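Local coordinates for protein fervidolysin (Fervidobacterium pennivorans, PDB 1R6V) that degrades keratin into peptides as a subtilisin-like serine protease, allowing the bacterium to grow on native feathers, at residues I609-P614 with G641-I646; D618-G623 with Y635-A640; P572-V577 with I605-Q610. The protein carries 1 engineered substitution. One frame throughout, in Å; residues are numbered along the deposited sequence.

Interaction 1 (I609-P614 with G641-I646); sequences IQTLLP and GTTWTI
Thr-643 lays its methyl group against the ring of Pro-614. Its CG2 is 3.6 Å from Pro-614 N and 4.1 Å from Pro-614 CD. The two side chains run side by side and point the same way. The contact is the end of an antiparallel strand pair in the second beta-sandwich domain, where both chains pass into loops. The first torsion of Thr-643 (chi1 51°) sets CG2 beside its own backbone N, turned to the proline. The same torsion brings OG1 to the edge of the Trp-644 ring, in the ring plane. Packing is close here, with Thr-643 CB 3.3 Å from Thr-611 O. The methyl of Thr-611 comes back the other way, and its CG2 is 3.6 Å from Thr-643 CA. Thr-611 OG1 is turned elsewhere and bonds to Lys-570 O.

Next to these side chains runs a short ladder. Ile-609 and Thr-645 form a hydrogen-bonded pair, with both N-H to O bonds made. Gln-610 and Trp-644 form the next, non-hydrogen-bonded pair. Their CB atoms are 4.2 Å apart, but beyond CB the two side chains part, and neither the amide nor the indole reaches across. The last rung is the bond from Thr-611 N to Thr-643 O, 2.8 Å long. Its donor is tilted 24° from the carbonyl plane. Gly-641 O meets Pro-614 CB at 3.7 Å, and at the backbone angles of Gly-641 a CB would strike the preceding carbonyl oxygen. Pro-614 meets the loop once more, where its CA-H points at Thr-642 O with Pro-614 CA to Thr-642 O at 3.3 Å.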
ATOM      1  N   ILE A 609     -37.628 -18.172  -3.975  1.00 23.13           N
ATOM      2  CA  ILE A 609     -38.752 -19.077  -3.947  1.00 24.00           C
ATOM      3  C   ILE A 609     -39.379 -19.035  -5.334  1.00 22.66           C
ATOM      4  O   ILE A 609     -39.474 -17.974  -5.955  1.00 20.26           O
ATOM      5  CB  ILE A 609     -39.777 -18.654  -2.874  1.00 26.06           C
ATOM      6  CG1 ILE A 609     -39.154 -18.851  -1.491  1.00 27.96           C
ATOM      7  CG2 ILE A 609     -41.051 -19.475  -3.004  1.00 27.01           C
ATOM      8  CD1 ILE A 609     -40.063 -18.594  -0.351  1.00 34.39           C
ATOM      9  N   GLN A 610     -39.746 -20.205  -5.835  1.00 23.83           N
ATOM     10  CA  GLN A 610     -40.401 -20.300  -7.133  1.00 25.54           C
ATOM     11  C   GLN A 610     -41.642 -21.177  -6.979  1.00 25.95           C
ATOM     12  O   GLN A 610     -41.702 -22.042  -6.109  1.00 24.78           O
ATOM     13  CB  GLN A 610     -39.469 -20.908  -8.184  1.00 25.55           C
ATOM     14  CG  GLN A 610     -38.986 -22.318  -7.881  1.00 30.25           C
ATOM     15  CD  GLN A 610     -38.249 -22.950  -9.062  1.00 32.31           C
ATOM     16  OE1 GLN A 610     -38.789 -23.814  -9.765  1.00 34.98           O
ATOM     17  NE2 GLN A 610     -37.016 -22.508  -9.288  1.00 31.34           N
ATOM     18  N   THR A 611     -42.628 -20.929  -7.830  1.00 26.66           N
ATOM     19  CA  THR A 611     -43.874 -21.691  -7.829  1.00 28.91           C
ATOM     20  C   THR A 611     -44.207 -21.995  -9.289  1.00 29.17           C
ATOM     21  O   THR A 611     -43.883 -21.202 -10.170  1.00 27.99           O
ATOM     22  CB  THR A 611     -45.019 -20.876  -7.195  1.00 28.70           C
ATOM     23  OG1 THR A 611     -46.252 -21.598  -7.323  1.00 33.82           O
ATOM     24  CG2 THR A 611     -45.147 -19.534  -7.881  1.00 28.99           C
ATOM     25  N   LEU A 612     -44.852 -23.134  -9.540  1.00 30.42           N
ATOM     26  CA  LEU A 612     -45.202 -23.543 -10.901  1.00 32.61           C
ATOM     27  C   LEU A 612     -46.211 -22.590 -11.541  1.00 33.16           C
ATOM     28  O   LEU A 612     -46.110 -22.268 -12.726  1.00 34.66           O
ATOM     29  CB  LEU A 612     -45.764 -24.973 -10.896  1.00 32.47           C
ATOM     30  CG  LEU A 612     -45.856 -25.702 -12.245  1.00 33.67           C
ATOM     31  CD1 LEU A 612     -44.454 -25.908 -12.808  1.00 33.91           C
ATOM     32  CD2 LEU A 612     -46.547 -27.050 -12.064  1.00 34.90           C
ATOM     33  N   LEU A 613     -47.181 -22.141 -10.752  1.00 34.03           N
ATOM     34  CA  LEU A 613     -48.206 -21.224 -11.242  1.00 33.96           C
ATOM     35  C   LEU A 613     -48.066 -19.856 -10.586  1.00 33.47           C
ATOM     36  O   LEU A 613     -47.672 -19.749  -9.428  1.00 33.39           O
ATOM     37  CB  LEU A 613     -49.598 -21.796 -10.961  1.00 34.80           C
ATOM     38  CG  LEU A 613     -49.902 -23.159 -11.599  1.00 35.34           C
ATOM     39  CD1 LEU A 613     -51.254 -23.658 -11.119  1.00 34.92           C
ATOM     40  CD2 LEU A 613     -49.885 -23.032 -13.122  1.00 35.66           C
ATOM     41  N   PRO A 614     -48.386 -18.785 -11.325  1.00 33.48           N
ATOM     42  CA  PRO A 614     -48.294 -17.414 -10.820  1.00 34.17           C
ATOM     43  C   PRO A 614     -49.160 -17.164  -9.595  1.00 35.13           C
ATOM     44  O   PRO A 614     -50.255 -17.708  -9.476  1.00 35.73           O
ATOM     45  CB  PRO A 614     -48.728 -16.575 -12.016  1.00 34.00           C
ATOM     46  CG  PRO A 614     -49.681 -17.478 -12.729  1.00 33.87           C
ATOM     47  CD  PRO A 614     -48.966 -18.801 -12.680  1.00 34.24           C
ATOM     48  N   GLY A 641     -49.100 -12.471 -10.048  1.00 30.28           N
ATOM     49  CA  GLY A 641     -48.765 -12.618 -11.452  1.00 30.54           C
ATOM     50  C   GLY A 641     -47.366 -13.139 -11.714  1.00 31.10           C
ATOM     51  O   GLY A 641     -47.026 -13.409 -12.865  1.00 31.63           O
ATOM     52  N   THR A 642     -46.555 -13.289 -10.666  1.00 29.72           N
ATOM     53  CA  THR A 642     -45.189 -13.781 -10.829  1.00 27.73           C
ATOM     54  C   THR A 642     -45.027 -15.188 -10.254  1.00 26.84           C
ATOM     55  O   THR A 642     -45.855 -15.641  -9.467  1.00 25.30           O
ATOM     56  CB  THR A 642     -44.161 -12.843 -10.157  1.00 27.21           C
ATOM     57  OG1 THR A 642     -44.282 -12.931  -8.733  1.00 27.98           O
ATOM     58  CG2 THR A 642     -44.395 -11.402 -10.584  1.00 26.97           C
ATOM     59  N   THR A 643     -43.955 -15.871 -10.652  1.00 24.84           N
ATOM     60  CA  THR A 643     -43.694 -17.231 -10.200  1.00 24.28           C
ATOM     61  C   THR A 643     -42.421 -17.367  -9.373  1.00 22.47           C
ATOM     62  O   THR A 643     -42.030 -18.473  -9.024  1.00 23.02           O
ATOM     63  CB  THR A 643     -43.578 -18.188 -11.389  1.00 26.31           C
ATOM     64  OG1 THR A 643     -42.639 -17.652 -12.328  1.00 25.63           O
ATOM     65  CG2 THR A 643     -44.930 -18.365 -12.071  1.00 25.71           C
ATOM     66  N   TRP A 644     -41.771 -16.254  -9.067  1.00 22.81           N
ATOM     67  CA  TRP A 644     -40.552 -16.326  -8.262  1.00 22.88           C
ATOM     68  C   TRP A 644     -40.176 -15.005  -7.626  1.00 21.51           C
ATOM     69  O   TRP A 644     -40.541 -13.933  -8.110  1.00 21.94           O
ATOM     70  CB  TRP A 644     -39.370 -16.816  -9.112  1.00 24.06           C
ATOM     71  CG  TRP A 644     -38.951 -15.857 -10.193  1.00 26.18           C
ATOM     72  CD1 TRP A 644     -39.558 -15.670 -11.404  1.00 27.12           C
ATOM     73  CD2 TRP A 644     -37.864 -14.920 -10.141  1.00 26.69           C
ATOM     74  NE1 TRP A 644     -38.920 -14.677 -12.108  1.00 26.86           N
ATOM     75  CE2 TRP A 644     -37.880 -14.196 -11.360  1.00 28.01           C
ATOM     76  CE3 TRP A 644     -36.882 -14.621  -9.189  1.00 26.94           C
ATOM     77  CZ2 TRP A 644     -36.950 -13.187 -11.648  1.00 28.06           C
ATOM     78  CZ3 TRP A 644     -35.951 -13.613  -9.477  1.00 29.21           C
ATOM     79  CH2 TRP A 644     -35.995 -12.909 -10.701  1.00 28.33           C
ATOM     80  N   THR A 645     -39.453 -15.078  -6.515  1.00 19.22           N
ATOM     81  CA  THR A 645     -38.985 -13.870  -5.872  1.00 18.52           C
ATOM     82  C   THR A 645     -37.740 -14.195  -5.064  1.00 17.63           C
ATOM     83  O   THR A 645     -37.407 -15.364  -4.882  1.00 18.23           O
ATOM     84  CB  THR A 645     -40.061 -13.225  -4.965  1.00 18.54           C
ATOM     85  OG1 THR A 645     -39.614 -11.924  -4.578  1.00 20.16           O
ATOM     86  CG2 THR A 645     -40.315 -14.066  -3.710  1.00 17.77           C
ATOM     87  N   ILE A 646     -37.052 -13.153  -4.612  1.00 17.18           N
ATOM     88  CA  ILE A 646     -35.832 -13.302  -3.818  1.00 18.04           C
ATOM     89  C   ILE A 646     -36.146 -12.906  -2.375  1.00 17.68           C
ATOM     90  O   ILE A 646     -36.934 -12.001  -2.135  1.00 17.66           O
ATOM     91  CB  ILE A 646     -34.687 -12.386  -4.351  1.00 18.41           C
ATOM     92  CG1 ILE A 646     -34.334 -12.765  -5.791  1.00 20.90           C
ATOM     93  CG2 ILE A 646     -33.442 -12.537  -3.486  1.00 17.48           C
ATOM     94  CD1 ILE A 646     -35.284 -12.211  -6.803  1.00 28.19           C
TER

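Interaction 2 (D618-G623 with Y635-A640); sequences DITIQG and YGVLKA
Two antiparallel strands pair here, their short axes 4.6 Å apart at the closest and their directions at 155°. Ile-619 with Leu-638 and Ile-621 with Gly-636 are the hydrogen-bonded pairs, and each makes both of its backbone bonds. Thr-620 with Val-637 and Gln-622 with Tyr-635 are the non-hydrogen-bonded pairs between and beyond them.

Past the last rung, Asp-618 carries the pairing on through its side chain. Its OD1 accepts the N-H of Ala-640 at 2.7 Å (Asp-618 OD1 to Ala-640 N), met nearly along the C-O axis. CG of Asp-618 lies beside its own backbone N (chi1 -84°), and this lets OD1 reach the opposite chain. The same oxygen also touches the methyl of the alanine, with Asp-618 OD1 3.8 Å from Ala-640 CB.

On one face, Ile-619 and Leu-638 lie side by side. Ile-619 CG2 presses on Leu-638 CB at 3.4 Å, tighter than usual for two carbons. Ile-621 CD1 reaches the same Leu-638 CB at 4.3 Å. Gly-636, opposite Ile-621, brings no side chain to this face.

The other face is more polar. Thr-620 OG1 sits 3.7 Å from the methyl Val-637 CG2. The stems of Gln-622 and Tyr-635 touch, with Gln-622 CG 3.9 Å from Tyr-635 CB, while amide and ring stand nearly perpendicular.

The two strands form the hairpin 619-627 and 630-638 of the second beta-sandwich domain. Strand 558-562 flanks 619-627 on its far side, and 630-638 is outermost in the sheet within this chain. The apolar face turns to strand 644-647, where Leu-638 touches Thr-645 and Ile-621 touches Ile-647.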
ATOM      1  N   ASP A 618     -50.421 -10.805  -3.910  1.00 29.47           N
ATOM      2  CA  ASP A 618     -49.102 -10.579  -3.311  1.00 28.80           C
ATOM      3  C   ASP A 618     -49.004 -11.407  -2.045  1.00 28.84           C
ATOM      4  O   ASP A 618     -49.963 -11.506  -1.277  1.00 28.16           O
ATOM      5  CB  ASP A 618     -48.906  -9.112  -2.917  1.00 29.06           C
ATOM      6  CG  ASP A 618     -48.443  -8.244  -4.063  1.00 30.31           C
ATOM      7  OD1 ASP A 618     -48.480  -8.703  -5.222  1.00 31.07           O
ATOM      8  OD2 ASP A 618     -48.048  -7.088  -3.800  1.00 31.16           O
ATOM      9  N   ILE A 619     -47.850 -12.017  -1.828  1.00 25.99           N
ATOM     10  CA  ILE A 619     -47.655 -12.783  -0.617  1.00 26.18           C
ATOM     11  C   ILE A 619     -46.262 -12.502  -0.086  1.00 24.91           C
ATOM     12  O   ILE A 619     -45.268 -12.641  -0.807  1.00 22.98           O
ATOM     13  CB  ILE A 619     -47.861 -14.300  -0.854  1.00 27.60           C
ATOM     14  CG1 ILE A 619     -47.694 -15.054   0.463  1.00 28.32           C
ATOM     15  CG2 ILE A 619     -46.866 -14.827  -1.876  1.00 28.96           C
ATOM     16  CD1 ILE A 619     -48.204 -16.488   0.394  1.00 31.41           C
ATOM     17  N   THR A 620     -46.198 -12.059   1.164  1.00 22.33           N
ATOM     18  CA  THR A 620     -44.919 -11.781   1.795  1.00 21.98           C
ATOM     19  C   THR A 620     -44.429 -13.074   2.423  1.00 22.10           C
ATOM     20  O   THR A 620     -45.163 -13.735   3.151  1.00 19.71           O
ATOM     21  CB  THR A 620     -45.046 -10.703   2.876  1.00 23.16           C
ATOM     22  OG1 THR A 620     -45.339  -9.447   2.257  1.00 21.95           O
ATOM     23  CG2 THR A 620     -43.746 -10.590   3.671  1.00 24.89           C
ATOM     24  N   ILE A 621     -43.190 -13.448   2.123  1.00 20.59           N
ATOM     25  CA  ILE A 621     -42.616 -14.670   2.661  1.00 20.75           C
ATOM     26  C   ILE A 621     -41.550 -14.250   3.663  1.00 20.33           C
ATOM     27  O   ILE A 621     -40.713 -13.405   3.358  1.00 18.80           O
ATOM     28  CB  ILE A 621     -42.005 -15.506   1.528  1.00 22.37           C
ATOM     29  CG1 ILE A 621     -43.077 -15.744   0.461  1.00 24.52           C
ATOM     30  CG2 ILE A 621     -41.448 -16.804   2.074  1.00 21.64           C
ATOM     31  CD1 ILE A 621     -42.584 -16.427  -0.796  1.00 26.08           C
ATOM     32  N   GLN A 622     -41.591 -14.820   4.863  1.00 18.60           N
ATOM     33  CA  GLN A 622     -40.633 -14.447   5.898  1.00 19.37           C
ATOM     34  C   GLN A 622     -39.875 -15.651   6.442  1.00 17.18           C
ATOM     35  O   GLN A 622     -40.368 -16.768   6.402  1.00 18.15           O
ATOM     36  CB  GLN A 622     -41.368 -13.747   7.046  1.00 21.36           C
ATOM     37  CG  GLN A 622     -41.968 -12.393   6.685  1.00 24.79           C
ATOM     38  CD  GLN A 622     -42.859 -11.835   7.781  1.00 24.59           C
ATOM     39  OE1 GLN A 622     -44.000 -12.252   7.938  1.00 25.62           O
ATOM     40  NE2 GLN A 622     -42.331 -10.895   8.552  1.00 27.14           N
ATOM     41  N   GLY A 623     -38.676 -15.416   6.959  1.00 16.31           N
ATOM     42  CA  GLY A 623     -37.904 -16.518   7.503  1.00 14.86           C
ATOM     43  C   GLY A 623     -36.803 -16.011   8.407  1.00 16.87           C
ATOM     44  O   GLY A 623     -36.736 -14.820   8.712  1.00 18.43           O
ATOM     45  N   TYR A 635     -36.957 -11.521   4.409  1.00 17.26           N
ATOM     46  CA  TYR A 635     -38.293 -11.529   3.841  1.00 18.79           C
ATOM     47  C   TYR A 635     -38.218 -11.118   2.387  1.00 18.54           C
ATOM     48  O   TYR A 635     -37.176 -10.669   1.900  1.00 16.64           O
ATOM     49  CB  TYR A 635     -39.221 -10.581   4.620  1.00 19.35           C
ATOM     50  CG  TYR A 635     -38.920  -9.113   4.444  1.00 22.26           C
ATOM     51  CD1 TYR A 635     -39.659  -8.326   3.556  1.00 24.49           C
ATOM     52  CD2 TYR A 635     -37.875  -8.513   5.139  1.00 24.31           C
ATOM     53  CE1 TYR A 635     -39.358  -6.986   3.368  1.00 24.96           C
ATOM     54  CE2 TYR A 635     -37.567  -7.179   4.956  1.00 25.20           C
ATOM     55  CZ  TYR A 635     -38.306  -6.423   4.074  1.00 25.27           C
ATOM     56  OH  TYR A 635     -37.966  -5.103   3.900  1.00 29.25           O
ATOM     57  N   GLY A 636     -39.333 -11.285   1.697  1.00 18.47           N
ATOM     58  CA  GLY A 636     -39.412 -10.918   0.299  1.00 18.68           C
ATOM     59  C   GLY A 636     -40.883 -10.929  -0.038  1.00 20.37           C
ATOM     60  O   GLY A 636     -41.698 -11.375   0.764  1.00 20.15           O
ATOM     61  N   VAL A 637     -41.230 -10.449  -1.221  1.00 19.90           N
ATOM     62  CA  VAL A 637     -42.622 -10.421  -1.615  1.00 21.45           C
ATOM     63  C   VAL A 637     -42.763 -11.096  -2.965  1.00 21.45           C
ATOM     64  O   VAL A 637     -42.045 -10.759  -3.904  1.00 21.41           O
ATOM     65  CB  VAL A 637     -43.134  -8.967  -1.729  1.00 20.54           C
ATOM     66  CG1 VAL A 637     -44.596  -8.967  -2.170  1.00 23.22           C
ATOM     67  CG2 VAL A 637     -42.978  -8.242  -0.383  1.00 21.79           C
ATOM     68  N   LEU A 638     -43.652 -12.077  -3.045  1.00 21.10           N
ATOM     69  CA  LEU A 638     -43.921 -12.764  -4.303  1.00 22.27           C
ATOM     70  C   LEU A 638     -45.098 -11.965  -4.845  1.00 25.02           C
ATOM     71  O   LEU A 638     -46.220 -12.095  -4.350  1.00 24.18           O
ATOM     72  CB  LEU A 638     -44.331 -14.214  -4.055  1.00 22.21           C
ATOM     73  CG  LEU A 638     -44.729 -15.069  -5.262  1.00 22.44           C
ATOM     74  CD1 LEU A 638     -43.516 -15.277  -6.169  1.00 22.66           C
ATOM     75  CD2 LEU A 638     -45.262 -16.402  -4.781  1.00 22.32           C
ATOM     76  N   LYS A 639     -44.835 -11.116  -5.835  1.00 25.72           N
ATOM     77  CA  LYS A 639     -45.875 -10.266  -6.413  1.00 27.88           C
ATOM     78  C   LYS A 639     -46.909 -11.052  -7.213  1.00 28.37           C
ATOM     79  O   LYS A 639     -46.595 -12.063  -7.840  1.00 26.06           O
ATOM     80  CB  LYS A 639     -45.244  -9.177  -7.290  1.00 29.66           C
ATOM     81  CG  LYS A 639     -44.447  -8.126  -6.517  1.00 32.77           C
ATOM     82  CD  LYS A 639     -43.945  -7.010  -7.439  1.00 37.69           C
ATOM     83  CE  LYS A 639     -43.117  -5.963  -6.682  1.00 39.04           C
ATOM     84  NZ  LYS A 639     -42.706  -4.822  -7.559  1.00 39.72           N
ATOM     85  N   ALA A 640     -48.160 -10.603  -7.175  1.00 28.86           N
ATOM     86  CA  ALA A 640     -49.192 -11.310  -7.921  1.00 29.81           C
ATOM     87  C   ALA A 640     -48.782 -11.363  -9.390  1.00 29.16           C
ATOM     88  O   ALA A 640     -48.172 -10.427  -9.907  1.00 29.82           O
ATOM     89  CB  ALA A 640     -50.534 -10.602  -7.770  1.00 29.92           C
TER

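Interaction 3 (P572-V577 with I605-Q610); sequences PQFVVV and ISFGIQ
Phe-574 and Phe-607 lean on each other across an antiparallel strand pair of the second beta-sandwich domain. Phe-574 CG is anti to the backbone N (chi1 166°), which swings the CE1-CZ edge of the ring over to Phe-607. The two side chains run alongside one another. The rings meet obliquely, planes at 46°, with Phe-574 CZ 3.8 Å from Phe-607 CD1. Phe-607 CB lies at the edge of the Phe-574 ring, in its plane. Phe-607 also stacks on Trp-666, and Phe-574 meets Phe-562 edge-to-face. Further along this face, Ile-605 crosses Val-576 and puts its CD1 3.7 Å from Val-576 CG1.

On the opposite face, Gln-610 CG stands between its backbone N and carbonyl carbon (chi1 61°), and the extended chain crosses Val-575 at about a right angle. Gln-610 CG is 3.7 Å from Val-575 CG2 and 4.1 Å from Gln-573 CB. With an alanine here in place of Gln-610, Val-575 CG2 would probably lose the stem it packs on, and Gln-573 one of its side-chain neighbours.

Six backbone bonds join the strands. In the one from Val-575 N to Gly-608 O, 2.9 Å, the donor stands above the carbonyl plane. Ser-606 OG bonds to Val-664 O. This implies a buried pair with its backbone polarity largely met within the sheet, aromatic and aliphatic packing on the Phe-574 face, and valine and glutamine stems on the other.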
ATOM      1  N   PRO A 572     -44.465 -24.992  -4.293  1.00 32.15           N
ATOM      2  CA  PRO A 572     -43.463 -23.989  -3.926  1.00 29.78           C
ATOM      3  C   PRO A 572     -42.112 -24.645  -3.623  1.00 28.61           C
ATOM      4  O   PRO A 572     -42.040 -25.696  -2.980  1.00 26.51           O
ATOM      5  CB  PRO A 572     -44.079 -23.329  -2.692  1.00 31.48           C
ATOM      6  CG  PRO A 572     -44.820 -24.472  -2.049  1.00 30.27           C
ATOM      7  CD  PRO A 572     -45.494 -25.126  -3.242  1.00 30.45           C
ATOM      8  N   GLN A 573     -41.036 -24.034  -4.100  1.00 27.68           N
ATOM      9  CA  GLN A 573     -39.721 -24.580  -3.834  1.00 25.73           C
ATOM     10  C   GLN A 573     -38.760 -23.501  -3.373  1.00 24.65           C
ATOM     11  O   GLN A 573     -38.835 -22.355  -3.816  1.00 22.77           O
ATOM     12  CB  GLN A 573     -39.137 -25.258  -5.076  1.00 30.00           C
ATOM     13  CG  GLN A 573     -39.945 -26.418  -5.611  1.00 32.72           C
ATOM     14  CD  GLN A 573     -39.190 -27.190  -6.667  1.00 36.19           C
ATOM     15  OE1 GLN A 573     -38.228 -27.900  -6.358  1.00 37.35           O
ATOM     16  NE2 GLN A 573     -39.609 -27.050  -7.926  1.00 37.21           N
ATOM     17  N   PHE A 574     -37.878 -23.892  -2.460  1.00 22.84           N
ATOM     18  CA  PHE A 574     -36.832 -23.029  -1.930  1.00 22.84           C
ATOM     19  C   PHE A 574     -35.675 -23.238  -2.888  1.00 21.61           C
ATOM     20  O   PHE A 574     -35.324 -24.371  -3.213  1.00 20.73           O
ATOM     21  CB  PHE A 574     -36.432 -23.480  -0.524  1.00 22.87           C
ATOM     22  CG  PHE A 574     -35.140 -22.877  -0.029  1.00 20.47           C
ATOM     23  CD1 PHE A 574     -34.890 -21.510  -0.150  1.00 19.74           C
ATOM     24  CD2 PHE A 574     -34.194 -23.675   0.601  1.00 21.55           C
ATOM     25  CE1 PHE A 574     -33.719 -20.943   0.354  1.00 17.80           C
ATOM     26  CE2 PHE A 574     -33.015 -23.118   1.109  1.00 21.09           C
ATOM     27  CZ  PHE A 574     -32.781 -21.749   0.984  1.00 19.79           C
ATOM     28  N   VAL A 575     -35.091 -22.139  -3.345  1.00 21.78           N
ATOM     29  CA  VAL A 575     -34.001 -22.204  -4.299  1.00 21.40           C
ATOM     30  C   VAL A 575     -32.793 -21.409  -3.862  1.00 19.46           C
ATOM     31  O   VAL A 575     -32.926 -20.291  -3.374  1.00 19.40           O
ATOM     32  CB  VAL A 575     -34.442 -21.645  -5.655  1.00 23.91           C
ATOM     33  CG1 VAL A 575     -33.370 -21.915  -6.710  1.00 24.36           C
ATOM     34  CG2 VAL A 575     -35.770 -22.271  -6.059  1.00 25.17           C
ATOM     35  N   VAL A 576     -31.618 -21.998  -4.041  1.00 19.45           N
ATOM     36  CA  VAL A 576     -30.366 -21.320  -3.719  1.00 18.82           C
ATOM     37  C   VAL A 576     -29.851 -20.903  -5.090  1.00 20.05           C
ATOM     38  O   VAL A 576     -29.585 -21.745  -5.957  1.00 18.72           O
ATOM     39  CB  VAL A 576     -29.379 -22.267  -3.025  1.00 19.65           C
ATOM     40  CG1 VAL A 576     -28.065 -21.547  -2.781  1.00 20.61           C
ATOM     41  CG2 VAL A 576     -29.966 -22.744  -1.708  1.00 18.72           C
ATOM     42  N   VAL A 577     -29.722 -19.603  -5.294  1.00 19.50           N
ATOM     43  CA  VAL A 577     -29.332 -19.097  -6.597  1.00 20.79           C
ATOM     44  C   VAL A 577     -28.110 -18.190  -6.595  1.00 20.71           C
ATOM     45  O   VAL A 577     -27.724 -17.638  -5.567  1.00 19.82           O
ATOM     46  CB  VAL A 577     -30.552 -18.359  -7.237  1.00 21.94           C
ATOM     47  CG1 VAL A 577     -30.915 -17.134  -6.418  1.00 21.25           C
ATOM     48  CG2 VAL A 577     -30.277 -17.987  -8.668  1.00 23.58           C
ATOM     49  N   ILE A 605     -24.112 -16.724  -2.245  1.00 17.64           N
ATOM     50  CA  ILE A 605     -25.415 -17.137  -2.744  1.00 18.27           C
ATOM     51  C   ILE A 605     -26.541 -16.199  -2.368  1.00 16.99           C
ATOM     52  O   ILE A 605     -26.368 -15.302  -1.542  1.00 15.96           O
ATOM     53  CB  ILE A 605     -25.790 -18.547  -2.203  1.00 18.92           C
ATOM     54  CG1 ILE A 605     -25.830 -18.527  -0.669  1.00 19.42           C
ATOM     55  CG2 ILE A 605     -24.792 -19.595  -2.701  1.00 20.21           C
ATOM     56  CD1 ILE A 605     -26.216 -19.863  -0.017  1.00 18.11           C
ATOM     57  N   SER A 606     -27.690 -16.415  -3.006  1.00 14.90           N
ATOM     58  CA  SER A 606     -28.909 -15.666  -2.723  1.00 16.06           C
ATOM     59  C   SER A 606     -30.010 -16.718  -2.572  1.00 16.68           C
ATOM     60  O   SER A 606     -29.885 -17.843  -3.074  1.00 16.56           O
ATOM     61  CB  SER A 606     -29.259 -14.687  -3.859  1.00 13.59           C
ATOM     62  OG  SER A 606     -28.259 -13.686  -3.985  1.00 14.01           O
ATOM     63  N   PHE A 607     -31.085 -16.346  -1.881  1.00 18.08           N
ATOM     64  CA  PHE A 607     -32.198 -17.263  -1.618  1.00 20.30           C
ATOM     65  C   PHE A 607     -33.453 -16.839  -2.354  1.00 18.45           C
ATOM     66  O   PHE A 607     -33.770 -15.664  -2.418  1.00 18.23           O
ATOM     67  CB  PHE A 607     -32.525 -17.299  -0.114  1.00 20.79           C
ATOM     68  CG  PHE A 607     -31.340 -17.582   0.767  1.00 22.56           C
ATOM     69  CD1 PHE A 607     -30.540 -18.691   0.536  1.00 24.28           C
ATOM     70  CD2 PHE A 607     -31.049 -16.757   1.855  1.00 24.48           C
ATOM     71  CE1 PHE A 607     -29.468 -18.988   1.372  1.00 25.33           C
ATOM     72  CE2 PHE A 607     -29.979 -17.042   2.700  1.00 24.93           C
ATOM     73  CZ  PHE A 607     -29.186 -18.163   2.456  1.00 26.76           C
ATOM     74  N   GLY A 608     -34.170 -17.801  -2.905  1.00 21.11           N
ATOM     75  CA  GLY A 608     -35.390 -17.438  -3.596  1.00 22.53           C
ATOM     76  C   GLY A 608     -36.463 -18.484  -3.430  1.00 22.37           C
ATOM     77  O   GLY A 608     -36.259 -19.538  -2.827  1.00 20.75           O
ATOM     78  N   ILE A 609     -37.628 -18.172  -3.975  1.00 23.13           N
ATOM     79  CA  ILE A 609     -38.752 -19.077  -3.947  1.00 24.00           C
ATOM     80  C   ILE A 609     -39.379 -19.035  -5.334  1.00 22.66           C
ATOM     81  O   ILE A 609     -39.474 -17.974  -5.955  1.00 20.26           O
ATOM     82  CB  ILE A 609     -39.777 -18.654  -2.874  1.00 26.06           C
ATOM     83  CG1 ILE A 609     -39.154 -18.851  -1.491  1.00 27.96           C
ATOM     84  CG2 ILE A 609     -41.051 -19.475  -3.004  1.00 27.01           C
ATOM     85  CD1 ILE A 609     -40.063 -18.594  -0.351  1.00 34.39           C
ATOM     86  N   GLN A 610     -39.746 -20.205  -5.835  1.00 23.83           N
ATOM     87  CA  GLN A 610     -40.401 -20.300  -7.133  1.00 25.54           C
ATOM     88  C   GLN A 610     -41.642 -21.177  -6.979  1.00 25.95           C
ATOM     89  O   GLN A 610     -41.702 -22.042  -6.109  1.00 24.78           O
ATOM     90  CB  GLN A 610     -39.469 -20.908  -8.184  1.00 25.55           C
ATOM     91  CG  GLN A 610     -38.986 -22.318  -7.881  1.00 30.25           C
ATOM     92  CD  GLN A 610     -38.249 -22.950  -9.062  1.00 32.31           C
ATOM     93  OE1 GLN A 610     -38.789 -23.814  -9.765  1.00 34.98           O
ATOM     94  NE2 GLN A 610     -37.016 -22.508  -9.288  1.00 31.34           N
TER

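Overall arrangement
All three contacts lie in the second beta-sandwich domain. Interaction 3 is the buried one, rich in aromatic and aliphatic groups. Interactions 1 and 2 are only partly buried and mix polar side chains with apolar ones. Interactions 1 and 3 share strand 604-610, which pairs with 573-577 along one edge and with 644-647 along the other. Interaction 2 belongs to the other sheet and, along the chain, is nested inside the loop that interaction 1 closes. One place where the sheets meet is Ile-609 CD1 on Ile-621 CG2, 3.3 Å apart. A probable hydrogen bond from Thr-645 OG1 to Val-637 O, 2.8 Å, joins interaction 1 to interaction 2.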